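Local atomic coordinates of CBS domain-containing protein CBSX2, chloroplastic (Arabidopsis thaliana, PDB entry 4GQY), a protein that binds adenosine monophosphate through its pair of CBS motifs and probably regulates chloroplast thioredoxins in response to that nucleotide. Residues L16-P21 against G139-I144; V50-D55 against P106-V111; K128-P133 against L145-V150. All coordinates share one frame; numbering follows the deposited sequence.

Interaction 1. Residues L16-P21 against G139-I144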
loop_
_atom_site.group_PDB
_atom_site.type_symbol
_atom_site.label_atom_id
_atom_site.label_comp_id
_atom_site.label_asym_id
_atom_site.label_seq_id
_atom_site.Cartn_x
_atom_site.Cartn_y
_atom_site.Cartn_z
ATOM N N LEU A 16 -14.600 22.783 -0.320
ATOM C CA LEU A 16 -13.377 22.290 -0.972
ATOM C C LEU A 16 -12.609 23.343 -1.771
ATOM O O LEU A 16 -13.198 24.160 -2.489
ATOM C CB LEU A 16 -13.695 21.115 -1.904
ATOM C CG LEU A 16 -14.246 19.829 -1.294
ATOM C CD1 LEU A 16 -14.461 18.800 -2.378
ATOM C CD2 LEU A 16 -13.330 19.301 -0.210
ATOM N N HIS A 17 -11.287 23.312 -1.650
ATOM C CA HIS A 17 -10.425 24.068 -2.556
ATOM C C HIS A 17 -9.977 23.122 -3.659
ATOM O O HIS A 17 -9.442 22.052 -3.377
ATOM C CB HIS A 17 -9.222 24.604 -1.801
ATOM C CG HIS A 17 -9.588 25.393 -0.582
ATOM N ND1 HIS A 17 -10.100 26.669 -0.651
ATOM C CD2 HIS A 17 -9.515 25.082 0.735
ATOM C CE1 HIS A 17 -10.324 27.116 0.573
ATOM N NE2 HIS A 17 -9.981 26.174 1.430
ATOM N N VAL A 18 -10.232 23.490 -4.911
ATOM C CA VAL A 18 -9.959 22.591 -6.029
ATOM C C VAL A 18 -9.134 23.292 -7.096
ATOM O O VAL A 18 -9.064 24.527 -7.129
ATOM C CB VAL A 18 -11.261 22.085 -6.680
ATOM C CG1 VAL A 18 -12.186 21.453 -5.633
ATOM C CG2 VAL A 18 -11.980 23.232 -7.394
ATOM N N VAL A 19 -8.520 22.495 -7.971
ATOM C CA VAL A 19 -7.818 23.011 -9.142
ATOM C C VAL A 19 -8.066 22.107 -10.345
ATOM O O VAL A 19 -8.743 21.085 -10.235
ATOM C CB VAL A 19 -6.293 23.084 -8.906
ATOM C CG1 VAL A 19 -5.975 24.093 -7.830
ATOM C CG2 VAL A 19 -5.753 21.691 -8.532
ATOM N N LYS A 20 -7.500 22.483 -11.493
ATOM C CA LYS A 20 -7.626 21.698 -12.714
ATOM C C LYS A 20 -6.234 21.327 -13.229
ATOM O O LYS A 20 -5.225 21.813 -12.709
ATOM C CB LYS A 20 -8.399 22.493 -13.782
ATOM C CG LYS A 20 -9.796 22.938 -13.368
ATOM C CD LYS A 20 -10.468 23.755 -14.486
ATOM C CE LYS A 20 -11.816 24.324 -14.028
ATOM N NZ LYS A 20 -12.791 23.259 -13.638
ATOM N N PRO A 21 -6.167 20.435 -14.226
ATOM C CA PRO A 21 -4.845 20.094 -14.748
ATOM C C PRO A 21 -4.129 21.315 -15.309
ATOM O O PRO A 21 -2.884 21.362 -15.258
ATOM C CB PRO A 21 -5.167 19.105 -15.874
ATOM C CG PRO A 21 -6.397 18.424 -15.409
ATOM C CD PRO A 21 -7.201 19.495 -14.706
ATOM N N GLY A 139 -18.468 9.735 -10.483
ATOM C CA GLY A 139 -17.072 10.139 -10.447
ATOM C C GLY A 139 -16.837 11.620 -10.251
ATOM O O GLY A 139 -15.697 12.101 -10.378
ATOM N N LYS A 140 -17.917 12.343 -9.952
ATOM C CA LYS A 140 -17.830 13.748 -9.598
ATOM C C LYS A 140 -17.372 13.884 -8.149
ATOM O O LYS A 140 -17.786 13.107 -7.271
ATOM C CB LYS A 140 -19.197 14.419 -9.746
ATOM C CG LYS A 140 -19.965 14.078 -11.023
ATOM C CD LYS A 140 -19.364 14.732 -12.260
ATOM C CE LYS A 140 -20.402 14.851 -13.395
ATOM N NZ LYS A 140 -20.990 13.533 -13.810
ATOM N N LEU A 141 -16.531 14.889 -7.906
ATOM C CA LEU A 141 -15.988 15.187 -6.577
ATOM C C LEU A 141 -17.061 15.767 -5.643
ATOM O O LEU A 141 -17.651 16.824 -5.918
ATOM C CB LEU A 141 -14.818 16.177 -6.709
ATOM C CG LEU A 141 -14.273 16.772 -5.407
ATOM C CD1 LEU A 141 -13.630 15.684 -4.547
ATOM C CD2 LEU A 141 -13.264 17.901 -5.678
ATOM N N ILE A 142 -17.293 15.094 -4.523
ATOM C CA ILE A 142 -18.247 15.578 -3.535
ATOM C C ILE A 142 -17.673 15.772 -2.122
ATOM O O ILE A 142 -18.388 16.201 -1.201
ATOM C CB ILE A 142 -19.461 14.649 -3.442
ATOM C CG1 ILE A 142 -19.049 13.251 -2.961
ATOM C CG2 ILE A 142 -20.187 14.599 -4.790
ATOM C CD1 ILE A 142 -20.273 12.333 -2.610
ATOM N N GLY A 143 -16.403 15.422 -1.930
ATOM C CA GLY A 143 -15.794 15.635 -0.620
ATOM C C GLY A 143 -14.327 15.245 -0.524
ATOM O O GLY A 143 -13.761 14.731 -1.500
ATOM N N ILE A 144 -13.718 15.512 0.638
ATOM C CA ILE A 144 -12.385 15.017 0.961
ATOM C C ILE A 144 -12.414 14.430 2.375
ATOM O O ILE A 144 -12.817 15.101 3.316
ATOM C CB ILE A 144 -11.323 16.132 0.919
ATOM C CG1 ILE A 144 -11.114 16.654 -0.499
ATOM C CG2 ILE A 144 -9.990 15.602 1.394
ATOM C CD1 ILE A 144 -10.603 15.613 -1.430
#

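Interaction 2. Residues V50-D55 against P106-V111. With AMP (adenosine monophosphate), chain E.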
loop_
_atom_site.group_PDB
_atom_site.type_symbol
_atom_site.label_atom_id
_atom_site.label_comp_id
_atom_site.label_asym_id
_atom_site.label_seq_id
_atom_site.Cartn_x
_atom_site.Cartn_y
_atom_site.Cartn_z
ATOM N N VAL A 50 -10.254 14.059 -11.459
ATOM C CA VAL A 50 -9.227 13.520 -12.357
ATOM C C VAL A 50 -7.859 13.380 -11.711
ATOM O O VAL A 50 -6.970 12.747 -12.278
ATOM C CB VAL A 50 -9.037 14.330 -13.673
ATOM C CG1 VAL A 50 -10.357 14.454 -14.435
ATOM C CG2 VAL A 50 -8.435 15.702 -13.378
ATOM N N GLY A 51 -7.654 13.963 -10.543
ATOM C CA GLY A 51 -6.348 13.746 -9.936
ATOM C C GLY A 51 -6.247 14.229 -8.514
ATOM O O GLY A 51 -7.222 14.745 -7.963
ATOM N N VAL A 52 -5.086 14.030 -7.905
ATOM C CA VAL A 52 -4.792 14.663 -6.637
ATOM C C VAL A 52 -3.379 15.235 -6.731
ATOM O O VAL A 52 -2.459 14.557 -7.206
ATOM C CB VAL A 52 -4.895 13.694 -5.441
ATOM C CG1 VAL A 52 -3.974 12.475 -5.607
ATOM C CG2 VAL A 52 -4.541 14.421 -4.145
ATOM N N VAL A 53 -3.213 16.487 -6.329
ATOM C CA VAL A 53 -1.861 17.021 -6.198
ATOM C C VAL A 53 -1.591 17.346 -4.730
ATOM O O VAL A 53 -2.397 17.990 -4.067
ATOM C CB VAL A 53 -1.612 18.224 -7.142
ATOM C CG1 VAL A 53 -2.510 19.391 -6.801
ATOM C CG2 VAL A 53 -0.141 18.627 -7.110
ATOM N N SER A 54 -0.472 16.855 -4.220
ATOM C CA SER A 54 -0.159 16.950 -2.803
ATOM C C SER A 54 1.067 17.834 -2.592
ATOM O O SER A 54 1.872 18.029 -3.525
ATOM C CB SER A 54 0.082 15.532 -2.246
ATOM O OG SER A 54 0.874 15.537 -1.075
ATOM N N ASP A 55 1.205 18.389 -1.386
ATOM C CA ASP A 55 2.481 19.008 -1.001
ATOM C C ASP A 55 3.654 18.049 -1.290
ATOM O O ASP A 55 4.744 18.486 -1.702
ATOM C CB ASP A 55 2.481 19.492 0.461
ATOM C CG ASP A 55 2.097 18.391 1.479
ATOM O OD1 ASP A 55 2.156 17.169 1.157
ATOM O OD2 ASP A 55 1.732 18.762 2.631
ATOM N N PRO A 106 -2.619 10.923 -11.329
ATOM C CA PRO A 106 -3.942 10.831 -11.972
ATOM C C PRO A 106 -4.721 9.670 -11.383
ATOM O O PRO A 106 -4.100 8.838 -10.716
ATOM C CB PRO A 106 -3.614 10.569 -13.449
ATOM C CG PRO A 106 -2.215 9.962 -13.447
ATOM C CD PRO A 106 -1.514 10.497 -12.207
ATOM N N SER A 107 -6.038 9.632 -11.592
ATOM C CA SER A 107 -6.867 8.523 -11.096
ATOM C C SER A 107 -6.562 8.062 -9.678
ATOM O O SER A 107 -6.136 6.926 -9.485
ATOM C CB SER A 107 -6.694 7.297 -11.984
ATOM O OG SER A 107 -6.898 7.603 -13.341
ATOM N N PRO A 108 -6.797 8.915 -8.678
ATOM C CA PRO A 108 -6.472 8.475 -7.313
ATOM C C PRO A 108 -7.440 7.426 -6.790
ATOM O O PRO A 108 -8.509 7.250 -7.363
ATOM C CB PRO A 108 -6.614 9.757 -6.486
ATOM C CG PRO A 108 -7.536 10.643 -7.278
ATOM C CD PRO A 108 -7.290 10.301 -8.730
ATOM N N LEU A 109 -7.063 6.736 -5.717
ATOM C CA LEU A 109 -8.004 5.886 -5.003
ATOM C C LEU A 109 -9.032 6.788 -4.347
ATOM O O LEU A 109 -8.690 7.860 -3.823
ATOM C CB LEU A 109 -7.303 5.066 -3.916
ATOM C CG LEU A 109 -6.293 4.009 -4.354
ATOM C CD1 LEU A 109 -5.842 3.169 -3.173
ATOM C CD2 LEU A 109 -6.874 3.141 -5.459
ATOM N N VAL A 110 -10.287 6.349 -4.369
ATOM C CA VAL A 110 -11.387 7.148 -3.848
ATOM C C VAL A 110 -12.387 6.291 -3.086
ATOM O O VAL A 110 -12.365 5.059 -3.195
ATOM C CB VAL A 110 -12.139 7.900 -4.965
ATOM C CG1 VAL A 110 -11.181 8.809 -5.736
ATOM C CG2 VAL A 110 -12.869 6.914 -5.896
ATOM N N VAL A 111 -13.232 6.963 -2.301
ATOM C CA VAL A 111 -14.350 6.325 -1.608
ATOM C C VAL A 111 -15.660 7.039 -1.929
ATOM O O VAL A 111 -15.657 8.139 -2.519
ATOM C CB VAL A 111 -14.170 6.366 -0.094
ATOM C CG1 VAL A 111 -12.963 5.520 0.315
ATOM C CG2 VAL A 111 -14.023 7.830 0.376
HETATM P P AMP E . 0.181 12.326 0.502
HETATM O O1P AMP E . 1.415 12.099 1.361
HETATM O O2P AMP E . -0.967 11.354 0.776
HETATM O O3P AMP E . -0.222 13.788 0.431
HETATM O "O5'" AMP E . 0.634 12.017 -0.994
HETATM C "C5'" AMP E . 1.652 11.070 -1.276
HETATM C "C4'" AMP E . 1.646 10.689 -2.737
HETATM O "O4'" AMP E . 0.481 9.858 -3.006
HETATM C "C3'" AMP E . 1.572 11.851 -3.724
HETATM O "O3'" AMP E . 2.239 11.488 -4.935
HETATM C "C2'" AMP E . 0.076 11.954 -4.012
HETATM O "O2'" AMP E . -0.226 12.554 -5.256
HETATM C "C1'" AMP E . -0.359 10.485 -3.965
HETATM N N9 AMP E . -1.737 10.310 -3.500
HETATM C C8 AMP E . -2.267 11.005 -2.465
HETATM N N7 AMP E . -3.558 10.640 -2.235
HETATM C C5 AMP E . -3.863 9.694 -3.140
HETATM C C6 AMP E . -5.055 8.901 -3.468
HETATM N N6 AMP E . -6.186 9.048 -2.739
HETATM N N1 AMP E . -4.964 8.020 -4.491
HETATM C C2 AMP E . -3.844 7.856 -5.217
HETATM N N3 AMP E . -2.730 8.564 -4.982
HETATM C C4 AMP E . -2.675 9.482 -3.979
#

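Interaction 3. Residues K128-P133 against L145-V150. With AMP (adenosine monophosphate), chain E; AMP (adenosine monophosphate), chain F.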
loop_
_atom_site.group_PDB
_atom_site.type_symbol
_atom_site.label_atom_id
_atom_site.label_comp_id
_atom_site.label_asym_id
_atom_site.label_seq_id
_atom_site.Cartn_x
_atom_site.Cartn_y
_atom_site.Cartn_z
ATOM N N LYS A 128 -1.485 4.561 3.540
ATOM C CA LYS A 128 -0.812 5.685 4.177
ATOM C C LYS A 128 -1.082 7.051 3.541
ATOM O O LYS A 128 -0.437 8.027 3.920
ATOM C CB LYS A 128 0.709 5.436 4.272
ATOM C CG LYS A 128 1.093 4.309 5.240
ATOM C CD LYS A 128 2.343 3.542 4.751
ATOM C CE LYS A 128 2.725 2.438 5.732
ATOM N NZ LYS A 128 3.945 1.692 5.311
ATOM N N PHE A 129 -2.029 7.148 2.608
ATOM C CA PHE A 129 -2.337 8.452 1.992
ATOM C C PHE A 129 -2.832 9.434 3.040
ATOM O O PHE A 129 -3.433 9.025 4.032
ATOM C CB PHE A 129 -3.393 8.326 0.873
ATOM C CG PHE A 129 -2.921 7.560 -0.341
ATOM C CD1 PHE A 129 -1.619 7.691 -0.812
ATOM C CD2 PHE A 129 -3.789 6.715 -1.022
ATOM C CE1 PHE A 129 -1.182 6.988 -1.942
ATOM C CE2 PHE A 129 -3.352 6.008 -2.161
ATOM C CZ PHE A 129 -2.047 6.142 -2.603
ATOM N N ARG A 130 -2.589 10.726 2.831
ATOM C CA ARG A 130 -3.151 11.743 3.729
ATOM C C ARG A 130 -4.672 11.885 3.564
ATOM O O ARG A 130 -5.379 12.166 4.527
ATOM C CB ARG A 130 -2.472 13.106 3.510
ATOM C CG ARG A 130 -3.169 14.294 4.211
ATOM C CD ARG A 130 -3.169 14.154 5.737
ATOM N NE ARG A 130 -1.811 14.013 6.261
ATOM C CZ ARG A 130 -1.490 13.779 7.536
ATOM N NH1 ARG A 130 -2.440 13.656 8.464
ATOM N NH2 ARG A 130 -0.200 13.659 7.882
ATOM N N ARG A 131 -5.169 11.687 2.348
ATOM C CA ARG A 131 -6.580 11.951 2.065
ATOM C C ARG A 131 -7.186 10.979 1.054
ATOM O O ARG A 131 -6.494 10.459 0.181
ATOM C CB ARG A 131 -6.748 13.377 1.533
ATOM C CG ARG A 131 -6.060 13.585 0.182
ATOM C CD ARG A 131 -5.882 15.053 -0.139
ATOM N NE ARG A 131 -4.981 15.722 0.799
ATOM C CZ ARG A 131 -3.655 15.540 0.835
ATOM N NH1 ARG A 131 -3.044 14.684 0.005
ATOM N NH2 ARG A 131 -2.936 16.212 1.724
ATOM N N LEU A 132 -8.488 10.747 1.190
ATOM C CA LEU A 132 -9.287 10.055 0.185
ATOM C C LEU A 132 -10.289 11.031 -0.374
ATOM O O LEU A 132 -11.182 11.503 0.345
ATOM C CB LEU A 132 -10.027 8.887 0.814
ATOM C CG LEU A 132 -9.006 7.881 1.309
ATOM C CD1 LEU A 132 -9.663 6.824 2.173
ATOM C CD2 LEU A 132 -8.377 7.294 0.078
ATOM N N PRO A 133 -10.138 11.361 -1.653
ATOM C CA PRO A 133 -11.154 12.178 -2.307
ATOM C C PRO A 133 -12.438 11.345 -2.341
ATOM O O PRO A 133 -12.379 10.125 -2.461
ATOM C CB PRO A 133 -10.598 12.371 -3.716
ATOM C CG PRO A 133 -9.142 12.042 -3.622
ATOM C CD PRO A 133 -9.083 10.939 -2.588
ATOM N N LEU A 145 -11.992 13.182 2.537
ATOM C CA LEU A 145 -11.793 12.622 3.878
ATOM C C LEU A 145 -10.297 12.556 4.186
ATOM O O LEU A 145 -9.567 11.764 3.576
ATOM C CB LEU A 145 -12.351 11.210 3.981
ATOM C CG LEU A 145 -12.255 10.610 5.389
ATOM C CD1 LEU A 145 -13.347 11.163 6.297
ATOM C CD2 LEU A 145 -12.351 9.106 5.309
ATOM N N THR A 146 -9.826 13.349 5.142
ATOM C CA THR A 146 -8.397 13.266 5.523
ATOM C C THR A 146 -8.188 12.307 6.676
ATOM O O THR A 146 -9.143 11.859 7.334
ATOM C CB THR A 146 -7.880 14.587 6.013
ATOM O OG1 THR A 146 -8.682 14.986 7.135
ATOM C CG2 THR A 146 -7.942 15.635 4.914
ATOM N N ARG A 147 -6.925 12.014 6.939
ATOM C CA ARG A 147 -6.561 11.294 8.144
ATOM C C ARG A 147 -7.075 12.052 9.384
ATOM O O ARG A 147 -7.653 11.452 10.303
ATOM C CB ARG A 147 -5.047 11.094 8.159
ATOM C CG ARG A 147 -4.579 10.011 9.088
ATOM C CD ARG A 147 -3.400 9.322 8.474
ATOM N NE ARG A 147 -2.156 9.897 8.918
ATOM C CZ ARG A 147 -0.978 9.624 8.374
ATOM N NH1 ARG A 147 -0.899 8.785 7.344
ATOM N NH2 ARG A 147 0.113 10.189 8.873
ATOM N N GLY A 148 -6.911 13.373 9.386
ATOM C CA GLY A 148 -7.385 14.194 10.482
ATOM C C GLY A 148 -8.885 14.040 10.741
ATOM O O GLY A 148 -9.316 13.969 11.911
ATOM N N ASN A 149 -9.686 13.988 9.672
ATOM C CA ASN A 149 -11.129 13.776 9.845
ATOM C C ASN A 149 -11.386 12.458 10.550
ATOM O O ASN A 149 -12.270 12.354 11.415
ATOM C CB ASN A 149 -11.875 13.787 8.504
ATOM C CG ASN A 149 -11.757 15.118 7.768
ATOM O OD1 ASN A 149 -11.590 15.135 6.553
ATOM N ND2 ASN A 149 -11.851 16.231 8.500
ATOM N N VAL A 150 -10.608 11.438 10.187
ATOM C CA VAL A 150 -10.826 10.140 10.795
ATOM C C VAL A 150 -10.437 10.151 12.267
ATOM O O VAL A 150 -11.197 9.656 13.102
ATOM C CB VAL A 150 -10.149 9.024 10.031
ATOM C CG1 VAL A 150 -10.306 7.712 10.771
ATOM C CG2 VAL A 150 -10.779 8.901 8.669
HETATM P P AMP E . 0.181 12.326 0.502
HETATM O O1P AMP E . 1.415 12.099 1.361
HETATM O O2P AMP E . -0.967 11.354 0.776
HETATM O O3P AMP E . -0.222 13.788 0.431
HETATM O "O5'" AMP E . 0.634 12.017 -0.994
HETATM C "C5'" AMP E . 1.652 11.070 -1.276
HETATM C "C4'" AMP E . 1.646 10.689 -2.737
HETATM O "O4'" AMP E . 0.481 9.858 -3.006
HETATM C "C3'" AMP E . 1.572 11.851 -3.724
HETATM O "O3'" AMP E . 2.239 11.488 -4.935
HETATM C "C2'" AMP E . 0.076 11.954 -4.012
HETATM O "O2'" AMP E . -0.226 12.554 -5.256
HETATM C "C1'" AMP E . -0.359 10.485 -3.965
HETATM N N9 AMP E . -1.737 10.310 -3.500
HETATM C C8 AMP E . -2.267 11.005 -2.465
HETATM N N7 AMP E . -3.558 10.640 -2.235
HETATM C C5 AMP E . -3.863 9.694 -3.140
HETATM C C6 AMP E . -5.055 8.901 -3.468
HETATM N N6 AMP E . -6.186 9.048 -2.739
HETATM N N1 AMP E . -4.964 8.020 -4.491
HETATM C C2 AMP E . -3.844 7.856 -5.217
HETATM N N3 AMP E . -2.730 8.564 -4.982
HETATM C C4 AMP E . -2.675 9.482 -3.979
HETATM P P AMP F . 3.783 10.345 9.318
HETATM O O1P AMP F . 2.679 9.793 8.415
HETATM O O2P AMP F . 5.004 10.823 8.576
HETATM O O3P AMP F . 3.336 11.285 10.399
HETATM O "O5'" AMP F . 4.247 9.072 10.144
HETATM C "C5'" AMP F . 4.382 7.795 9.527
HETATM C "C4'" AMP F . 5.108 6.849 10.448
HETATM O "O4'" AMP F . 6.506 7.267 10.537
HETATM C "C3'" AMP F . 4.582 6.825 11.884
HETATM O "O3'" AMP F . 4.830 5.553 12.485
HETATM C "C2'" AMP F . 5.448 7.874 12.574
HETATM O "O2'" AMP F . 5.552 7.723 13.978
HETATM C "C1'" AMP F . 6.797 7.703 11.854
HETATM N N9 AMP F . 7.544 8.955 11.737
HETATM C C8 AMP F . 6.996 10.138 11.436
HETATM N N7 AMP F . 7.954 11.104 11.409
HETATM C C5 AMP F . 9.143 10.535 11.686
HETATM C C6 AMP F . 10.556 10.992 11.812
HETATM N N6 AMP F . 10.897 12.288 11.626
HETATM N N1 AMP F . 11.479 10.057 12.105
HETATM C C2 AMP F . 11.154 8.758 12.291
HETATM N N3 AMP F . 9.895 8.272 12.194
HETATM C C4 AMP F . 8.864 9.107 11.907
HETATM O O HOH W 1 -3.031 7.309 6.072
HETATM O O HOH W 2 1.027 13.045 10.043
HETATM O O HOH W 3 -5.049 15.371 8.222
#

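Interaction 1. Residues L16-P21 against G139-I144
In the paired CBS domains of this chain, the loop that follows strand 11-12 packs on strand 141-146 of the second CBS motif, with L16 reaching the strand where it carries a classic beta bulge at I142 and G143, both facing V134. No hydrogen bond joins the two segments; the evidence for the contact is carbon on carbon. With CG beside its backbone N and anti to the carbonyl carbon (chi1 -64°), L16 splits its two methyls between two residues. CD1 meets L141 CD2 tip to tip at 3.6 Å and also lies 3.9 Å from G143 CA, where the glycine has only backbone to offer. CD2 comes across I144 and presses on its CG1 at 3.5 Å, tighter than usual van der Waals contact. L141 CD2 is shared, since V18 CG1 slides past it at 3.7 Å, and L141 also packs on P41 and I43 of strand 39-43. An alanine in place of L16 removes both methyls and would probably leave a gap beside L141 CD2 and I144 CG1. Because the attraction is entirely apolar and lacks directional bonds, the fit depends on the shape of the branched side chains, tightest at I144.

Interaction 2. Residues V50-D55 against P106-V111
At the edge of the three-stranded sheet 39-43, 49-54 and 105-106, G51 of the central strand meets P106 of the outermost one, and the loop that follows turns into the AMP pocket. G51 and P106 are an antiparallel non-hydrogen-bonded pair with CA atoms 4.3 Å apart. Next to them S107 N gives V50 O a weak hydrogen bond of 3.3 Å, bent to 148° at the hydrogen, and P106 CA adds a CA-H...O contact to the same oxygen. V50 and G51 both face V42 in a classic beta bulge. P108 then lays its ring against the glycine, CD being 3.8 Å from G51 CA, while its CB touches V52 CG1.

Those two side chains also meet the adenine. V52 CG1, set between its backbone N and carbonyl carbon (chi1 57°), is 3.6 Å from AMP C4. The backbone of L109 reads the base twice: its N donates to AMP N1 at 2.7 Å, and AMP N6 donates to L109 O at 3.0 Å. At the far end of the strand S54 OG donates to phosphate O3P at 2.6 Å and also caps Y56 N.

Strand 49-54 lies between 39-43 and 105-106, with S54 at the N-cap of helix 55-58; beyond L109 the loop passes strand 131-135, where V111 packs on L132 and V134, on its way to helix 117-127.

Interaction 3. Residues K128-P133 against L145-V150
R130 and R147 cross at about a right angle with their guanidinium planes 50° apart, R147 CZ standing 3.9 Å above one face of the R130 group, toward its rim. Water 2 lies in plane at the R130 edge, accepting from NH2. In the plane of the R147 group are water 1, which also donates to F129 O, and the phosphorus of AMP of chain F; R147 NH2 donates to O1P of the same nucleotide at 2.6 Å. The R131 group has R130 CB over one face and O3P of AMP of chain E at its edge, held by R131 NH1 at 3.0 Å, while its NH2 is hydrogen-bonded to T38 OG1. One face of the F129 ring is covered by the adenine of AMP of chain E, whose C5 sits 3.5 Å above the ring plane, over its centre.

Two arginines this close suit the phosphate and the carboxylate of D55 of the third subunit, which forms salt bridges with R130 NH1 and R147 NE. R130 gets there with CG anti to its own N (chi1 169°) and bends at chi2 and chi3.

Behind these groups is the beta hairpin of strands 131-135 and 141-146. L132 and L145 form a hydrogen-bonded pair of it, with L132 N to L145 O at 2.8 Å and L145 N to L132 O at 2.9 Å, both nearly straight. R131 and T146 are the adjoining non-hydrogen-bonded pair. T146 and N149 make a capping box at the start of helix 147-156: N149 N donates to T146 OG1, and T146 N to N149 OD1. R147 N, in the first turn, donates to R130 O at 2.9 Å, while R130 N reaches phosphate O2P of AMP of chain E.

Interaction 2 is nested along the chain inside the loop closed by interaction 1, and it closes before interaction 3 opens; interactions 1 and 3 cross. Their centres lie about 9 Å (1 to 2), 12 Å (2 to 3) and 14 Å (1 to 3) apart. Strand 141-146 serves both 1 and 3, and I144 CD1 of interaction 1 packs on P133 CA of interaction 3 at 3.6 Å. P21 touches V50 to join 1 with 2. Interactions 2 and 3 both contact one AMP and the third subunit, so the two CBS motifs share a nucleotide site whose surroundings extend into the assembly, whereas interaction 1 joins the motifs away from the ligand.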